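Thioredoxin domain-containing protein (Sinorhizobium meliloti, PDB 3U5R) is of unknown function but may act as an antioxidant oxidoreductase of the AhpC/TSA type. Local coordinates at residues A141-T144 and P145-F148. Numbering follows the deposited sequence.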
ATOM      1  N   ALA A 141      -5.325  -3.917  -7.984  1.00 14.79           N
ATOM      2  CA  ALA A 141      -5.834  -2.911  -7.057  1.00 16.62           C
ATOM      3  C   ALA A 141      -7.151  -2.308  -7.538  1.00 17.45           C
ATOM      4  O   ALA A 141      -7.345  -2.046  -8.751  1.00 16.86           O
ATOM      5  CB  ALA A 141      -4.763  -1.768  -6.828  1.00 14.05           C
ATOM      6  N   ALA A 142      -8.062  -2.084  -6.594  1.00 17.98           N
ATOM      7  CA  ALA A 142      -9.380  -1.525  -6.919  1.00 19.29           C
ATOM      8  C   ALA A 142      -9.694  -0.220  -6.163  1.00 19.96           C
ATOM      9  O   ALA A 142     -10.467   0.574  -6.630  1.00 21.32           O
ATOM     10  CB  ALA A 142     -10.496  -2.531  -6.617  1.00 19.90           C
ATOM     11  N   CYS A 143      -9.092  -0.016  -4.987  1.00 20.41           N
ATOM     12  CA  CYS A 143      -9.430   1.154  -4.170  1.00 20.20           C
ATOM     13  C   CYS A 143      -8.204   1.647  -3.395  1.00 18.90           C
ATOM     14  O   CYS A 143      -7.106   1.010  -3.405  1.00 19.04           O
ATOM     15  CB  CYS A 143     -10.513   0.721  -3.173  1.00 20.44           C
ATOM     16  SG  CYS A 143      -9.964  -0.594  -2.035  1.00 22.97           S
ATOM     17  N   THR A 144      -8.348   2.771  -2.704  1.00 17.44           N
ATOM     18  CA  THR A 144      -7.236   3.264  -1.868  1.00 16.19           C
ATOM     19  C   THR A 144      -7.839   3.339  -0.480  1.00 16.24           C
ATOM     20  O   THR A 144      -8.892   3.959  -0.324  1.00 18.64           O
ATOM     21  CB  THR A 144      -6.752   4.673  -2.340  1.00 16.87           C
ATOM     22  OG1 THR A 144      -7.863   5.573  -2.272  1.00 17.48           O
ATOM     23  CG2 THR A 144      -6.177   4.618  -3.838  1.00 16.19           C
ATOM     24  N   PRO A 145      -7.182   2.770   0.545  1.00 15.90           N
ATOM     25  CA  PRO A 145      -5.923   2.074   0.474  1.00 15.02           C
ATOM     26  C   PRO A 145      -6.177   0.620   0.099  1.00 16.97           C
ATOM     27  O   PRO A 145      -7.212   0.055   0.493  1.00 17.03           O
ATOM     28  CB  PRO A 145      -5.448   2.092   1.898  1.00 15.24           C
ATOM     29  CG  PRO A 145      -6.760   2.012   2.750  1.00 16.80           C
ATOM     30  CD  PRO A 145      -7.775   2.746   1.902  1.00 14.49           C
ATOM     31  N   ASP A 146      -5.236   0.002  -0.626  1.00 16.08           N
ATOM     32  CA  ASP A 146      -5.328  -1.445  -0.961  1.00 17.28           C
ATOM     33  C   ASP A 146      -3.986  -2.067  -0.607  1.00 16.21           C
ATOM     34  O   ASP A 146      -2.961  -1.660  -1.172  1.00 15.56           O
ATOM     35  CB  ASP A 146      -5.598  -1.606  -2.479  1.00 18.60           C
ATOM     36  CG  ASP A 146      -6.390  -2.870  -2.800  1.00 20.90           C
ATOM     37  OD1 ASP A 146      -6.378  -3.806  -1.964  1.00 22.22           O
ATOM     38  OD2 ASP A 146      -7.046  -2.882  -3.857  1.00 23.05           O
ATOM     39  N   PHE A 147      -3.950  -2.941   0.394  1.00 14.49           N
ATOM     40  CA  PHE A 147      -2.688  -3.471   0.896  1.00 13.75           C
ATOM     41  C   PHE A 147      -2.413  -4.902   0.454  1.00 13.82           C
ATOM     42  O   PHE A 147      -3.273  -5.782   0.640  1.00 13.27           O
ATOM     43  CB  PHE A 147      -2.730  -3.489   2.435  1.00 14.88           C
ATOM     44  CG  PHE A 147      -2.893  -2.105   3.058  1.00 17.67           C
ATOM     45  CD1 PHE A 147      -1.774  -1.277   3.210  1.00 16.27           C
ATOM     46  CD2 PHE A 147      -4.145  -1.661   3.540  1.00 16.05           C
ATOM     47  CE1 PHE A 147      -1.897  -0.004   3.805  1.00 15.55           C
ATOM     48  CE2 PHE A 147      -4.266  -0.376   4.140  1.00 18.40           C
ATOM     49  CZ  PHE A 147      -3.129   0.450   4.254  1.00 14.71           C
ATOM     50  N   PHE A 148      -1.215  -5.158  -0.086  1.00 13.20           N
ATOM     51  CA  PHE A 148      -0.847  -6.511  -0.527  1.00 13.10           C
ATOM     52  C   PHE A 148       0.463  -6.857   0.191  1.00 13.17           C
ATOM     53  O   PHE A 148       1.486  -6.200  -0.066  1.00 14.10           O
ATOM     54  CB  PHE A 148      -0.576  -6.520  -2.056  1.00 11.53           C
ATOM     55  CG  PHE A 148      -1.766  -6.169  -2.960  1.00 12.86           C
ATOM     56  CD1 PHE A 148      -2.216  -4.857  -3.132  1.00 12.87           C
ATOM     57  CD2 PHE A 148      -2.387  -7.174  -3.731  1.00 13.35           C
ATOM     58  CE1 PHE A 148      -3.293  -4.562  -3.962  1.00 13.98           C
ATOM     59  CE2 PHE A 148      -3.419  -6.894  -4.603  1.00 16.22           C
ATOM     60  CZ  PHE A 148      -3.897  -5.585  -4.748  1.00 13.27           C
TER
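The carboxylate of D146 reaches back across the turn and accepts a hydrogen bond from the backbone N-H of A142. The bond from A142 N to D146 OD2 is 3.0 Å long and nearly straight (168°), and the donor meets OD2 almost on the line of its C-O bond. With CG swung opposite the backbone N of D146 (chi1 -150°), the carboxylate is carried over to the 141-142 backbone. OD2 also lies 3.4 Å from A141 CA, while CB of D146 rests 3.2 Å from C143 O, so the side chain bridges the two arms of the bend. An alanine in place of D146 would probably leave the A142 N-H without this acceptor and the 141-142 backbone less firmly held to the following strand.

Van der Waals contacts lie on both sides of this link. The ring of F148 approaches A141 obliquely, its CZ 3.9 Å from A141 N and its CE1 4.3 Å from A141 CB. C143 turns its SG between its own backbone N and carbonyl carbon, which sets the sulfur 3.8 Å from P145 O.

The chain reverses at the cis peptide bond between T144 and P145, and the end-to-end directions of 141-144 and 145-148 are 143° apart. A cis-proline at the start of this strand is a hallmark of the thioredoxin fold, where it normally faces the redox-active site; here P145 packs on F73 and V74 of helix 72-75. On one arm, T144 bonds through its backbone to C201 of strand 199-202, making 143-144 an outermost strand of the small antiparallel sheet, and A142 with I203 continues the pairing just beyond it; on the other, D146 and F148 pair with F66 and V64 of strand 61-66 in the central mixed sheet, and the F148 ring stacks on H159 of the edge strand 156-160.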